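Local structure of FAD-dependent oxidoreductase (Actinomadura kijaniata, 3M9V) at residues G144-H149 with R168-S173; V152-P157 with N184-G189; T179-N184 with V201-P206; R195-V200 with D237-R242; P206-L211 with I227-C232. The protein is a flavin-dependent enzyme of the acyl-CoA dehydrogenase family with a part in D-kijanose biosynthesis, probably acting on a dTDP-linked sugar. One frame throughout, in Å; residues are numbered along the deposited sequence.

Contact 1. Residues G144-H149 with R168-S173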
# COMPACT_ATOMS: atom_id res chain seq x y z
N GLY A 144 -21.66 28.48 -7.39
CA GLY A 144 -20.39 29.19 -7.43
C GLY A 144 -20.03 29.27 -5.95
O GLY A 144 -20.58 30.07 -5.19
N ILE A 145 -19.11 28.40 -5.54
CA ILE A 145 -18.82 28.20 -4.13
C ILE A 145 -17.50 28.85 -3.73
O ILE A 145 -17.45 29.66 -2.81
CB ILE A 145 -18.81 26.70 -3.78
CG1 ILE A 145 -20.19 26.12 -4.10
CG2 ILE A 145 -18.41 26.52 -2.31
CD1 ILE A 145 -20.20 24.61 -4.11
N LYS A 146 -16.44 28.54 -4.45
CA LYS A 146 -15.11 28.93 -3.99
C LYS A 146 -14.61 30.22 -4.62
O LYS A 146 -14.55 30.35 -5.85
CB LYS A 146 -14.10 27.82 -4.27
CG LYS A 146 -12.65 28.25 -3.97
CD LYS A 146 -11.82 27.10 -3.43
CE LYS A 146 -10.33 27.31 -3.66
NZ LYS A 146 -9.92 26.21 -4.58
N ASP A 147 -14.25 31.17 -3.75
CA ASP A 147 -13.69 32.43 -4.19
C ASP A 147 -12.38 32.22 -4.93
O ASP A 147 -11.55 31.44 -4.49
CB ASP A 147 -13.45 33.35 -2.99
CG ASP A 147 -14.68 34.13 -2.63
OD1 ASP A 147 -15.65 34.12 -3.42
OD2 ASP A 147 -14.69 34.74 -1.54
N HIS A 148 -12.22 32.89 -6.06
CA HIS A 148 -10.91 33.05 -6.68
C HIS A 148 -9.93 33.79 -5.76
O HIS A 148 -10.34 34.58 -4.91
CB HIS A 148 -11.10 33.85 -7.97
CG HIS A 148 -9.84 34.02 -8.76
ND1 HIS A 148 -9.53 33.23 -9.85
CD2 HIS A 148 -8.80 34.89 -8.62
CE1 HIS A 148 -8.37 33.61 -10.35
NE2 HIS A 148 -7.91 34.61 -9.63
N HIS A 149 -8.62 33.59 -5.89
CA HIS A 149 -7.72 34.11 -4.86
C HIS A 149 -7.63 35.64 -4.83
O HIS A 149 -7.44 36.25 -3.77
CB HIS A 149 -6.34 33.44 -4.91
CG HIS A 149 -5.53 33.78 -6.12
ND1 HIS A 149 -4.79 34.94 -6.21
CD2 HIS A 149 -5.37 33.14 -7.30
CE1 HIS A 149 -4.19 34.98 -7.39
NE2 HIS A 149 -4.53 33.90 -8.07
N ARG A 168 -15.65 36.96 -7.69
CA ARG A 168 -15.31 36.01 -8.73
C ARG A 168 -15.27 34.64 -8.08
O ARG A 168 -14.71 34.48 -6.99
CB ARG A 168 -14.02 36.38 -9.45
CG ARG A 168 -13.05 35.24 -9.54
CD ARG A 168 -12.71 34.87 -10.95
NE ARG A 168 -11.69 35.72 -11.55
CZ ARG A 168 -10.86 35.34 -12.53
NH1 ARG A 168 -10.84 34.10 -13.00
NH2 ARG A 168 -10.00 36.20 -13.03
N LYS A 169 -15.93 33.66 -8.71
CA LYS A 169 -15.88 32.31 -8.14
C LYS A 169 -15.16 31.42 -9.15
O LYS A 169 -15.14 31.67 -10.35
CB LYS A 169 -17.28 31.75 -7.88
CG LYS A 169 -18.05 32.47 -6.79
CD LYS A 169 -17.47 32.17 -5.40
CE LYS A 169 -18.40 32.62 -4.27
NZ LYS A 169 -17.67 32.55 -2.96
N THR A 170 -14.55 30.36 -8.64
CA THR A 170 -13.72 29.53 -9.49
C THR A 170 -14.27 28.11 -9.53
O THR A 170 -15.06 27.74 -8.66
CB THR A 170 -12.26 29.58 -8.99
OG1 THR A 170 -11.45 28.96 -9.99
CG2 THR A 170 -12.12 28.94 -7.63
N LEU A 171 -13.89 27.34 -10.54
CA LEU A 171 -14.23 25.92 -10.59
C LEU A 171 -15.73 25.71 -10.62
O LEU A 171 -16.27 24.88 -9.88
CB LEU A 171 -13.54 25.10 -9.49
CG LEU A 171 -12.00 25.13 -9.48
CD1 LEU A 171 -11.43 24.24 -8.35
CD2 LEU A 171 -11.34 24.77 -10.80
N VAL A 172 -16.42 26.45 -11.49
CA VAL A 172 -17.88 26.35 -11.49
C VAL A 172 -18.30 25.41 -12.61
O VAL A 172 -18.46 25.85 -13.76
CB VAL A 172 -18.53 27.73 -11.74
CG1 VAL A 172 -20.06 27.58 -11.66
CG2 VAL A 172 -18.03 28.74 -10.68
N SER A 173 -18.49 24.13 -12.31
CA SER A 173 -18.81 23.16 -13.36
C SER A 173 -20.17 23.41 -14.02
O SER A 173 -21.09 23.88 -13.34
CB SER A 173 -18.81 21.74 -12.77
OG SER A 173 -17.53 21.46 -12.23
O HOH W 1 -17.16 27.05 -6.90

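Contact 2. Residues V152-P157 with N184-G189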
# COMPACT_ATOMS: atom_id res chain seq x y z
N VAL A 152 -12.84 38.53 -2.68
CA VAL A 152 -13.80 37.99 -1.73
C VAL A 152 -15.23 38.39 -2.10
O VAL A 152 -15.58 39.58 -2.06
CB VAL A 152 -13.45 38.40 -0.29
CG1 VAL A 152 -13.00 39.85 -0.28
CG2 VAL A 152 -14.62 38.15 0.65
N THR A 153 -16.06 37.42 -2.46
CA THR A 153 -17.31 37.75 -3.14
C THR A 153 -18.27 38.32 -2.11
O THR A 153 -18.63 37.64 -1.15
CB THR A 153 -17.91 36.50 -3.82
OG1 THR A 153 -17.03 36.08 -4.87
CG2 THR A 153 -19.29 36.81 -4.41
N THR A 154 -18.69 39.57 -2.31
CA THR A 154 -19.44 40.29 -1.27
C THR A 154 -20.72 40.90 -1.84
O THR A 154 -20.76 41.32 -3.00
CB THR A 154 -18.56 41.40 -0.65
OG1 THR A 154 -18.08 42.24 -1.70
CG2 THR A 154 -17.29 40.83 -0.10
N LEU A 155 -21.76 40.93 -1.03
CA LEU A 155 -23.01 41.56 -1.41
C LEU A 155 -23.11 42.89 -0.66
O LEU A 155 -22.91 42.94 0.56
CB LEU A 155 -24.21 40.71 -0.98
CG LEU A 155 -25.04 39.76 -1.84
CD1 LEU A 155 -26.24 39.33 -1.02
CD2 LEU A 155 -25.49 40.36 -3.17
N ARG A 156 -23.43 43.95 -1.38
CA ARG A 156 -23.44 45.30 -0.83
C ARG A 156 -24.85 45.86 -1.06
O ARG A 156 -25.44 45.68 -2.12
CB ARG A 156 -22.48 46.12 -1.71
CG ARG A 156 -21.52 47.04 -1.01
CD ARG A 156 -21.16 48.13 -2.00
NE ARG A 156 -20.94 47.58 -3.34
CZ ARG A 156 -20.87 48.31 -4.45
NH1 ARG A 156 -20.65 47.71 -5.61
NH2 ARG A 156 -21.03 49.62 -4.41
N PRO A 157 -25.40 46.57 -0.07
CA PRO A 157 -26.79 46.99 -0.26
C PRO A 157 -26.83 48.03 -1.37
O PRO A 157 -25.87 48.79 -1.53
CB PRO A 157 -27.17 47.57 1.10
CG PRO A 157 -25.87 48.08 1.65
CD PRO A 157 -24.80 47.15 1.14
N ASN A 184 -22.16 31.54 -3.20
CA ASN A 184 -21.93 31.71 -1.77
C ASN A 184 -21.25 33.05 -1.54
O ASN A 184 -20.15 33.29 -2.05
CB ASN A 184 -21.05 30.60 -1.24
CG ASN A 184 -21.79 29.27 -1.16
OD1 ASN A 184 -22.93 29.14 -1.62
ND2 ASN A 184 -21.14 28.29 -0.54
N ALA A 185 -21.87 33.94 -0.77
CA ALA A 185 -21.30 35.27 -0.66
C ALA A 185 -21.46 35.68 0.80
O ALA A 185 -22.15 35.00 1.56
CB ALA A 185 -22.03 36.23 -1.61
N ARG A 186 -20.84 36.79 1.20
CA ARG A 186 -21.12 37.39 2.51
C ARG A 186 -21.58 38.84 2.33
O ARG A 186 -21.12 39.53 1.41
CB ARG A 186 -19.84 37.42 3.35
CG ARG A 186 -18.77 38.22 2.65
CD ARG A 186 -17.49 38.25 3.45
NE ARG A 186 -17.05 36.90 3.80
CZ ARG A 186 -16.11 36.62 4.70
NH1 ARG A 186 -15.80 35.36 4.95
NH2 ARG A 186 -15.50 37.61 5.34
N THR A 187 -22.46 39.33 3.21
CA THR A 187 -22.81 40.75 3.12
C THR A 187 -21.70 41.70 3.55
O THR A 187 -20.67 41.31 4.11
CB THR A 187 -24.01 41.13 3.98
OG1 THR A 187 -23.66 40.88 5.35
CG2 THR A 187 -25.25 40.33 3.59
N ASP A 188 -21.97 42.96 3.25
CA ASP A 188 -21.18 44.10 3.67
C ASP A 188 -21.85 45.44 3.38
O ASP A 188 -21.34 46.31 2.66
CB ASP A 188 -19.77 44.08 3.09
CG ASP A 188 -18.84 44.91 3.93
OD1 ASP A 188 -19.28 45.24 5.05
OD2 ASP A 188 -17.72 45.23 3.46
N GLY A 189 -23.04 45.59 3.96
CA GLY A 189 -23.69 46.89 4.10
C GLY A 189 -23.44 47.56 5.43
O GLY A 189 -22.92 48.67 5.43

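Contact 3. Residues T179-N184 with V201-P206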
# COMPACT_ATOMS: atom_id res chain seq x y z
N THR A 179 -27.98 28.83 -16.48
CA THR A 179 -28.91 29.94 -16.67
C THR A 179 -29.03 30.62 -15.32
O THR A 179 -29.32 31.82 -15.24
CB THR A 179 -30.32 29.45 -17.06
OG1 THR A 179 -30.82 28.54 -16.06
CG2 THR A 179 -30.26 28.80 -18.44
N HIS A 180 -28.83 29.86 -14.24
CA HIS A 180 -28.97 30.42 -12.90
C HIS A 180 -27.78 29.97 -12.06
O HIS A 180 -27.41 28.80 -12.17
CB HIS A 180 -30.19 29.85 -12.19
CG HIS A 180 -31.51 30.26 -12.76
ND1 HIS A 180 -31.97 29.84 -13.99
CD2 HIS A 180 -32.51 30.99 -12.21
CE1 HIS A 180 -33.18 30.33 -14.19
NE2 HIS A 180 -33.53 31.03 -13.12
N PHE A 181 -27.24 30.84 -11.22
CA PHE A 181 -26.00 30.55 -10.50
C PHE A 181 -26.25 30.88 -9.03
O PHE A 181 -26.49 32.05 -8.67
CB PHE A 181 -24.85 31.39 -11.05
CG PHE A 181 -24.49 31.06 -12.47
CD1 PHE A 181 -23.41 30.23 -12.75
CD2 PHE A 181 -25.29 31.50 -13.52
CE1 PHE A 181 -23.10 29.90 -14.06
CE2 PHE A 181 -25.00 31.17 -14.83
CZ PHE A 181 -23.90 30.36 -15.10
N VAL A 182 -26.23 29.84 -8.19
CA VAL A 182 -26.34 30.06 -6.75
C VAL A 182 -24.94 30.33 -6.20
O VAL A 182 -24.03 29.53 -6.42
CB VAL A 182 -26.94 28.83 -6.05
CG1 VAL A 182 -27.08 29.04 -4.55
CG2 VAL A 182 -28.30 28.54 -6.62
N ILE A 183 -24.75 31.46 -5.51
CA ILE A 183 -23.40 31.95 -5.25
C ILE A 183 -23.26 32.05 -3.74
O ILE A 183 -24.16 32.56 -3.07
CB ILE A 183 -23.19 33.37 -5.84
CG1 ILE A 183 -23.45 33.36 -7.35
CG2 ILE A 183 -21.77 33.90 -5.63
CD1 ILE A 183 -22.54 32.41 -8.10
N ASN A 184 -22.16 31.54 -3.20
CA ASN A 184 -21.93 31.71 -1.77
C ASN A 184 -21.25 33.05 -1.54
O ASN A 184 -20.15 33.29 -2.05
CB ASN A 184 -21.05 30.60 -1.24
CG ASN A 184 -21.79 29.27 -1.16
OD1 ASN A 184 -22.93 29.14 -1.62
ND2 ASN A 184 -21.14 28.29 -0.54
N VAL A 201 -27.96 34.61 -9.15
CA VAL A 201 -27.75 35.45 -10.32
C VAL A 201 -28.15 34.70 -11.60
O VAL A 201 -27.92 33.50 -11.72
CB VAL A 201 -26.36 36.13 -10.30
CG1 VAL A 201 -25.27 35.23 -9.78
CG2 VAL A 201 -25.96 36.87 -11.58
N THR A 202 -28.81 35.37 -12.54
CA THR A 202 -29.19 34.71 -13.78
C THR A 202 -28.22 35.18 -14.84
O THR A 202 -27.49 36.16 -14.69
CB THR A 202 -30.59 35.10 -14.27
OG1 THR A 202 -30.55 36.51 -14.55
CG2 THR A 202 -31.68 34.79 -13.23
N ARG A 203 -28.19 34.43 -15.94
CA ARG A 203 -27.11 34.65 -16.88
C ARG A 203 -27.16 36.03 -17.54
O ARG A 203 -26.13 36.58 -17.91
CB ARG A 203 -27.16 33.56 -17.96
CG ARG A 203 -25.85 33.49 -18.70
CD ARG A 203 -25.89 32.42 -19.79
NE ARG A 203 -24.53 32.26 -20.31
CZ ARG A 203 -23.73 31.23 -20.06
NH1 ARG A 203 -22.52 31.24 -20.60
NH2 ARG A 203 -24.12 30.22 -19.28
N ASP A 204 -28.35 36.59 -17.70
CA ASP A 204 -28.44 37.87 -18.38
C ASP A 204 -28.34 39.05 -17.41
O ASP A 204 -28.72 40.16 -17.78
CB ASP A 204 -29.80 37.96 -19.10
CG ASP A 204 -30.95 37.67 -18.15
OD1 ASP A 204 -31.72 36.72 -18.41
OD2 ASP A 204 -31.09 38.37 -17.12
N THR A 205 -27.87 38.87 -16.18
CA THR A 205 -27.69 40.00 -15.26
C THR A 205 -26.50 40.85 -15.67
O THR A 205 -25.45 40.34 -16.03
CB THR A 205 -27.42 39.45 -13.85
OG1 THR A 205 -28.54 38.66 -13.44
CG2 THR A 205 -27.13 40.55 -12.82
N PRO A 206 -26.64 42.19 -15.61
CA PRO A 206 -25.55 43.06 -16.05
C PRO A 206 -24.33 42.89 -15.14
O PRO A 206 -24.50 42.71 -13.93
CB PRO A 206 -26.13 44.47 -15.83
CG PRO A 206 -27.60 44.29 -15.64
CD PRO A 206 -27.81 42.92 -15.09

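Contact 4. Residues R195-V200 with D237-R242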
# COMPACT_ATOMS: atom_id res chain seq x y z
N ARG A 195 -23.17 38.64 7.32
CA ARG A 195 -23.85 37.35 7.27
C ARG A 195 -23.54 36.68 5.94
O ARG A 195 -23.16 37.34 4.98
CB ARG A 195 -25.36 37.55 7.34
CG ARG A 195 -25.70 38.97 7.70
CD ARG A 195 -26.83 38.98 8.71
NE ARG A 195 -27.97 38.20 8.25
CZ ARG A 195 -28.43 37.11 8.85
NH1 ARG A 195 -27.85 36.63 9.94
NH2 ARG A 195 -29.50 36.50 8.34
N LEU A 196 -23.74 35.37 5.92
CA LEU A 196 -23.58 34.56 4.73
C LEU A 196 -24.92 34.64 4.01
O LEU A 196 -25.98 34.69 4.65
CB LEU A 196 -23.28 33.12 5.11
CG LEU A 196 -22.00 33.03 5.93
CD1 LEU A 196 -22.03 31.78 6.80
CD2 LEU A 196 -20.76 33.07 5.04
N ALA A 197 -24.85 34.68 2.68
CA ALA A 197 -26.05 34.92 1.88
C ALA A 197 -25.87 34.09 0.61
O ALA A 197 -24.75 33.90 0.13
CB ALA A 197 -26.18 36.39 1.52
N SER A 198 -26.99 33.60 0.09
CA SER A 198 -26.90 32.92 -1.20
C SER A 198 -27.68 33.68 -2.26
O SER A 198 -28.83 33.36 -2.54
CB SER A 198 -27.46 31.51 -1.04
OG SER A 198 -26.61 30.79 -0.18
N PRO A 199 -27.08 34.70 -2.88
CA PRO A 199 -27.81 35.34 -3.96
C PRO A 199 -27.92 34.40 -5.17
O PRO A 199 -27.01 33.61 -5.42
CB PRO A 199 -26.94 36.55 -4.30
CG PRO A 199 -25.59 36.23 -3.82
CD PRO A 199 -25.76 35.30 -2.65
N VAL A 200 -29.02 34.48 -5.92
CA VAL A 200 -29.11 33.73 -7.16
C VAL A 200 -28.98 34.74 -8.31
O VAL A 200 -29.83 35.63 -8.41
CB VAL A 200 -30.48 33.00 -7.25
CG1 VAL A 200 -30.66 32.37 -8.61
CG2 VAL A 200 -30.60 31.94 -6.16
N ASP A 237 -35.47 39.60 -3.21
CA ASP A 237 -36.12 38.30 -3.14
C ASP A 237 -35.39 37.25 -3.98
O ASP A 237 -35.94 36.20 -4.32
CB ASP A 237 -37.57 38.44 -3.61
CG ASP A 237 -37.67 38.84 -5.08
OD1 ASP A 237 -36.64 39.09 -5.75
OD2 ASP A 237 -38.82 38.91 -5.56
N HIS A 238 -34.17 37.58 -4.39
CA HIS A 238 -33.31 36.60 -5.06
C HIS A 238 -32.08 36.28 -4.21
O HIS A 238 -31.05 35.82 -4.72
CB HIS A 238 -32.88 37.13 -6.42
CG HIS A 238 -33.98 37.05 -7.42
ND1 HIS A 238 -33.77 37.23 -8.77
CD2 HIS A 238 -35.29 36.81 -7.27
CE1 HIS A 238 -34.92 37.10 -9.41
NE2 HIS A 238 -35.86 36.83 -8.52
N VAL A 239 -32.22 36.55 -2.92
CA VAL A 239 -31.15 36.36 -1.96
C VAL A 239 -31.64 35.51 -0.79
O VAL A 239 -32.58 35.92 -0.10
CB VAL A 239 -30.66 37.72 -1.45
CG1 VAL A 239 -29.59 37.51 -0.39
CG2 VAL A 239 -30.10 38.51 -2.63
N LEU A 240 -31.03 34.34 -0.58
CA LEU A 240 -31.26 33.58 0.65
C LEU A 240 -30.20 33.95 1.70
O LEU A 240 -29.06 33.51 1.60
CB LEU A 240 -31.23 32.08 0.37
CG LEU A 240 -31.93 31.48 -0.86
CD1 LEU A 240 -31.09 30.33 -1.40
CD2 LEU A 240 -33.34 30.96 -0.61
N MET A 241 -30.55 34.76 2.69
CA MET A 241 -29.63 35.09 3.77
C MET A 241 -29.35 33.90 4.68
O MET A 241 -30.27 33.29 5.20
CB MET A 241 -30.26 36.19 4.64
CG MET A 241 -30.50 37.49 3.90
SD MET A 241 -28.95 38.39 3.63
CE MET A 241 -28.28 38.26 5.29
N ARG A 242 -28.09 33.54 4.89
CA ARG A 242 -27.80 32.46 5.84
C ARG A 242 -27.44 33.09 7.19
O ARG A 242 -28.03 34.11 7.56
CB ARG A 242 -26.66 31.58 5.32
CG ARG A 242 -26.86 31.05 3.91
CD ARG A 242 -28.22 30.41 3.71
NE ARG A 242 -28.28 29.81 2.37
CZ ARG A 242 -29.27 29.06 1.89
NH1 ARG A 242 -30.35 28.78 2.61
NH2 ARG A 242 -29.19 28.57 0.66
O HOH W 2 -31.36 37.82 -9.48

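Contact 5. Residues P206-L211 with I227-C232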
# COMPACT_ATOMS: atom_id res chain seq x y z
N PRO A 206 -26.64 42.19 -15.61
CA PRO A 206 -25.55 43.06 -16.05
C PRO A 206 -24.33 42.89 -15.14
O PRO A 206 -24.50 42.71 -13.93
CB PRO A 206 -26.13 44.47 -15.83
CG PRO A 206 -27.60 44.29 -15.64
CD PRO A 206 -27.81 42.92 -15.09
N GLY A 207 -23.12 43.01 -15.66
CA GLY A 207 -21.96 42.78 -14.80
C GLY A 207 -21.51 41.33 -14.63
O GLY A 207 -20.46 41.07 -14.03
N PHE A 208 -22.29 40.40 -15.16
CA PHE A 208 -22.08 38.96 -14.97
C PHE A 208 -21.33 38.40 -16.17
O PHE A 208 -21.84 38.49 -17.29
CB PHE A 208 -23.39 38.18 -14.81
CG PHE A 208 -23.17 36.71 -14.52
CD1 PHE A 208 -22.51 36.31 -13.37
CD2 PHE A 208 -23.56 35.73 -15.42
CE1 PHE A 208 -22.28 34.97 -13.10
CE2 PHE A 208 -23.34 34.39 -15.16
CZ PHE A 208 -22.69 34.01 -14.01
N THR A 209 -20.14 37.84 -15.98
CA THR A 209 -19.44 37.20 -17.09
C THR A 209 -19.07 35.75 -16.77
O THR A 209 -18.59 35.48 -15.67
CB THR A 209 -18.09 37.89 -17.39
OG1 THR A 209 -18.30 39.30 -17.53
CG2 THR A 209 -17.55 37.37 -18.72
N VAL A 210 -19.32 34.84 -17.72
CA VAL A 210 -18.77 33.48 -17.66
C VAL A 210 -17.47 33.36 -18.45
O VAL A 210 -17.50 33.62 -19.64
CB VAL A 210 -19.78 32.48 -18.21
CG1 VAL A 210 -19.17 31.07 -18.26
CG2 VAL A 210 -21.03 32.53 -17.33
N LEU A 211 -16.35 32.99 -17.81
CA LEU A 211 -15.08 33.00 -18.54
C LEU A 211 -14.92 31.65 -19.23
O LEU A 211 -15.79 30.78 -19.11
CB LEU A 211 -13.89 33.25 -17.61
CG LEU A 211 -13.86 34.53 -16.76
CD1 LEU A 211 -12.54 34.59 -15.97
CD2 LEU A 211 -14.01 35.78 -17.62
N ILE A 227 -16.38 32.45 -12.89
CA ILE A 227 -17.45 33.40 -13.24
C ILE A 227 -17.22 34.70 -12.46
O ILE A 227 -16.73 34.65 -11.33
CB ILE A 227 -18.86 32.85 -12.99
CG1 ILE A 227 -19.07 32.60 -11.49
CG2 ILE A 227 -19.16 31.63 -13.89
CD1 ILE A 227 -20.35 31.91 -11.17
N VAL A 228 -17.52 35.84 -13.07
CA VAL A 228 -17.13 37.15 -12.53
C VAL A 228 -18.34 38.06 -12.33
O VAL A 228 -19.24 38.08 -13.18
CB VAL A 228 -16.15 37.86 -13.48
CG1 VAL A 228 -15.58 39.11 -12.83
CG2 VAL A 228 -15.02 36.92 -13.85
N PHE A 229 -18.36 38.78 -11.22
CA PHE A 229 -19.50 39.61 -10.85
C PHE A 229 -18.92 41.01 -10.69
O PHE A 229 -18.00 41.21 -9.90
CB PHE A 229 -20.15 39.21 -9.52
CG PHE A 229 -20.25 37.72 -9.33
CD1 PHE A 229 -21.09 36.95 -10.11
CD2 PHE A 229 -19.50 37.09 -8.34
CE1 PHE A 229 -21.17 35.56 -9.95
CE2 PHE A 229 -19.56 35.72 -8.18
CZ PHE A 229 -20.40 34.94 -8.98
N ASP A 230 -19.44 41.97 -11.45
CA ASP A 230 -18.96 43.36 -11.42
C ASP A 230 -20.22 44.19 -11.14
O ASP A 230 -21.01 44.49 -12.04
CB ASP A 230 -18.30 43.67 -12.77
CG ASP A 230 -17.92 45.13 -12.94
OD1 ASP A 230 -17.51 45.77 -11.94
OD2 ASP A 230 -18.03 45.61 -14.09
N ASP A 231 -20.44 44.42 -9.85
CA ASP A 231 -21.64 45.10 -9.38
C ASP A 231 -22.93 44.59 -10.02
O ASP A 231 -23.64 45.38 -10.65
CB ASP A 231 -21.51 46.60 -9.71
CG ASP A 231 -20.58 47.32 -8.75
OD1 ASP A 231 -20.29 46.79 -7.66
OD2 ASP A 231 -20.09 48.42 -9.05
N CYS A 232 -23.22 43.29 -9.88
CA CYS A 232 -24.42 42.72 -10.49
C CYS A 232 -25.59 43.07 -9.59
O CYS A 232 -25.58 42.75 -8.41
CB CYS A 232 -24.37 41.19 -10.57
SG CYS A 232 -22.99 40.63 -11.61

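Contact 1. Residues G144-H149 with R168-S173
Lys169 reaches Asp147 where strand 163-172 runs antiparallel to the end of strand 141-147, in the beta domain at the middle of the acyl-CoA dehydrogenase fold. Lys169 CB lies 3.7 Å from Lys146 O. CG comes next, 3.8 Å from Gly144 O. A bend at chi2 (-71°) then turns the chain, and CD sits 3.3 Å from Asp147 OD1. CE follows between that oxygen and Ile145 O. At the tip, NZ forms a salt bridge with Asp147 OD1 at 2.6 Å, approaching from above the carboxylate plane. NZ also donates to Ile145 O at 2.9 Å, again from above the carbonyl plane, and weakly to Asn184 O. Asp147 OD1 has a further partner in Thr153 OG1. A leucine in place of Lys169 would probably leave the Asp147 carboxylate without its charge mate and Ile145 O without this donor. Ile145 and Ser173 belong to the FMN site, although no flavin is bound to this chain in the model. The backbones join through Thr170 N to Lys146 O and His148 N to Arg168 O, and a water bridges Ile145 N and Thr170 O. Beyond them the Arg168 guanidinium lies flat on the His148 ring, with centres 3.9 Å apart and planes at 26°. Their bases are modelled too close, so the details of the stack are uncertain. Arg168 NH1 and His148 ND1 both bond to Asp226 OD2.

Contact 2. Residues V152-P157 with N184-G189
Thr154 and Leu155 pair with Arg186 and Thr187 as neighbouring parallel strands of the mixed sheet. Leu155 sits at the centre of the ladder. Its N donates to Arg186 O at 2.9 Å. Its own O takes a bent, weak bond from Asp188 N. A second weak bond runs from Arg186 N to Thr153 O at 3.3 Å. On the face of Thr154 and Arg186, Thr154 CG2 lies 4.1 Å from Arg186 CG. The Arg186 chain crosses Val152 at about a right angle. Val152 CG2 covers one face of its guanidinium and comes 4.0 Å from Arg186 CD. On the other face, Leu155 and Thr187 both pack against Trp163, and Leu155 also touches Ala197, Pro199 and Val239. Thr153 CG2 meets Ala185 CB at 4.0 Å. Just before the paired strand, Asn184 ND2 makes a weak hydrogen bond to the bound dTDP. The parallel pair belongs to the middle beta domain of the acyl-CoA dehydrogenase fold, and its Asn184 end borders the nucleotide pocket.

Contact 3. Residues T179-N184 with V201-P206
The beta hairpin of strands 180-187 and 196-202 is paired here at its open end, with Phe181 opposite Val201 and His180 opposite Thr202. It belongs to the middle beta domain of the acyl-CoA dehydrogenase fold. Phe181 and Val201 form the antiparallel hydrogen-bonded pair. Phe181 N donates to Val201 O at 2.8 Å, and Val201 N returns a bond to Phe181 O at 3.0 Å. Two residue pairs further out, Arg203 N donates to Thr179 O. Side chains divide between the two faces. On the buried one, the Val201 and Ile183 side chains cross, and their CG1 atoms meet at 3.6 Å. Val201 CG1 also lies 4.1 Å from Phe181 CB. Ile183 and Phe181 also pack on Ile227 of strand 225-234. The Phe181 ring has Val201 O at its edge, in plane. Arg203 NH2 comes near the same ring at CZ, with the two planes 58° apart. The extended Arg203 chain carries NH2 on to Gly178 O and Ala175 O, which hold it by hydrogen bonds. On the other face His180 and Thr202 lie side by side, and Thr202 CG2 is 4.0 Å from His180 CD2. Thr179 OG1 sits in the plane of the His180 ring, bonded to ND1 at 2.7 Å. A type I turn then begins, and Thr202 O takes Thr205 N and Thr205 OG1 from the same face of its plane.

Contact 4. Residues R195-V200 with D237-R242
Arg242 folds back over Ser198, and Met241 crosses Arg195 at about a right angle, on opposite faces of an antiparallel strand pair. Arg242 NE donates to Ser198 OG at 3.2 Å, and this oxygen lies at the guanidinium edge, 17° out of plane. Leu240 CB sits over the centre of one guanidinium face, 3.9 Å above it. Arg242 NH1 makes a salt bridge to Glu115, and the residue touches the bound dTDP. On the other face Met241 CE lies against the Arg195 chain, 3.6 Å from Arg195 CG. Met241 is bent at chi2 (-75°), which lets SD lie 4.0 Å from Ala197 CB. Val239 CG1 meets the same CB, and its CG2 meets Pro199 CB at 4.1 Å. Ser198 N bonds to Leu240 O at 2.6 Å, and Val200 N to His238 O at 2.7 Å. Strand 154-157 packs over the face that carries Ala197, Pro199 and Val239. Helix 121-136 lies against Leu240 and Val200, while strand 180-187 borders strand 196-202 on its other edge.

Contact 5. Residues P206-L211 with I227-C232
Val228 N donates to Thr209 O at 2.8 Å. Thr209 N answers with a bond to Val228 O at 3.0 Å. Asp230 N adds a third bond, to Gly207 O. One face of this ladder carries the aromatic pair. Phe208 CG is anti to the backbone N (chi1 -176°), which lays the ring alongside Phe229. The rings meet rim to rim with planes at 17°, neither over the other's face. Phe208 CE1 is 3.4 Å from Phe229 CE1 and 4.0 Å from Ile227 CB. The Phe208 ring also meets that of Phe181, with the planes well inclined to each other. With an alanine in place of Phe208, a gap would probably open between Phe229, Ile227 and Phe181, leaving the Phe229 ring freer to turn. The pairing is an antiparallel edge of the middle beta domain of acyl-CoA dehydrogenases, with strand 208-210 against strand 225-234. Further along, a G1 beta bulge sets Asp231 and Cys232 against the single residue Leu165, and the chain turns a corner there. Opposite, Gly207 takes a positive phi (85°), and a CB there would run into Asp230 O. At the far end Val210 CG2 lies 4.0 Å from Ile227 CG2. On the other face Leu211 CG meets Val228 CG2 at 3.9 Å.

Overall arrangement
All five contacts lie in one mixed sheet. Strand 180-187 serves contacts 2 and 3, which share Asn184, and strand 196-202 serves contacts 3 and 4. Contact 1 is tied to contact 5 by Lys169 N to Ile227 O at 2.9 Å, and to contact 2 by Gly144 O and Asn184 N, also at 2.9 Å. Ile183 and Phe229 pack between contacts 3 and 5, whose centres are about 8 Å apart. Contacts 4 and 5 do not touch; their nearest atoms are about 7 Å apart. The side chains of Asn184 and Arg242 come within about 3 and 4 Å of dTDP. Contact 5 is farther off: the side chain of Ile227 is about 14 Å from the bound dTDP.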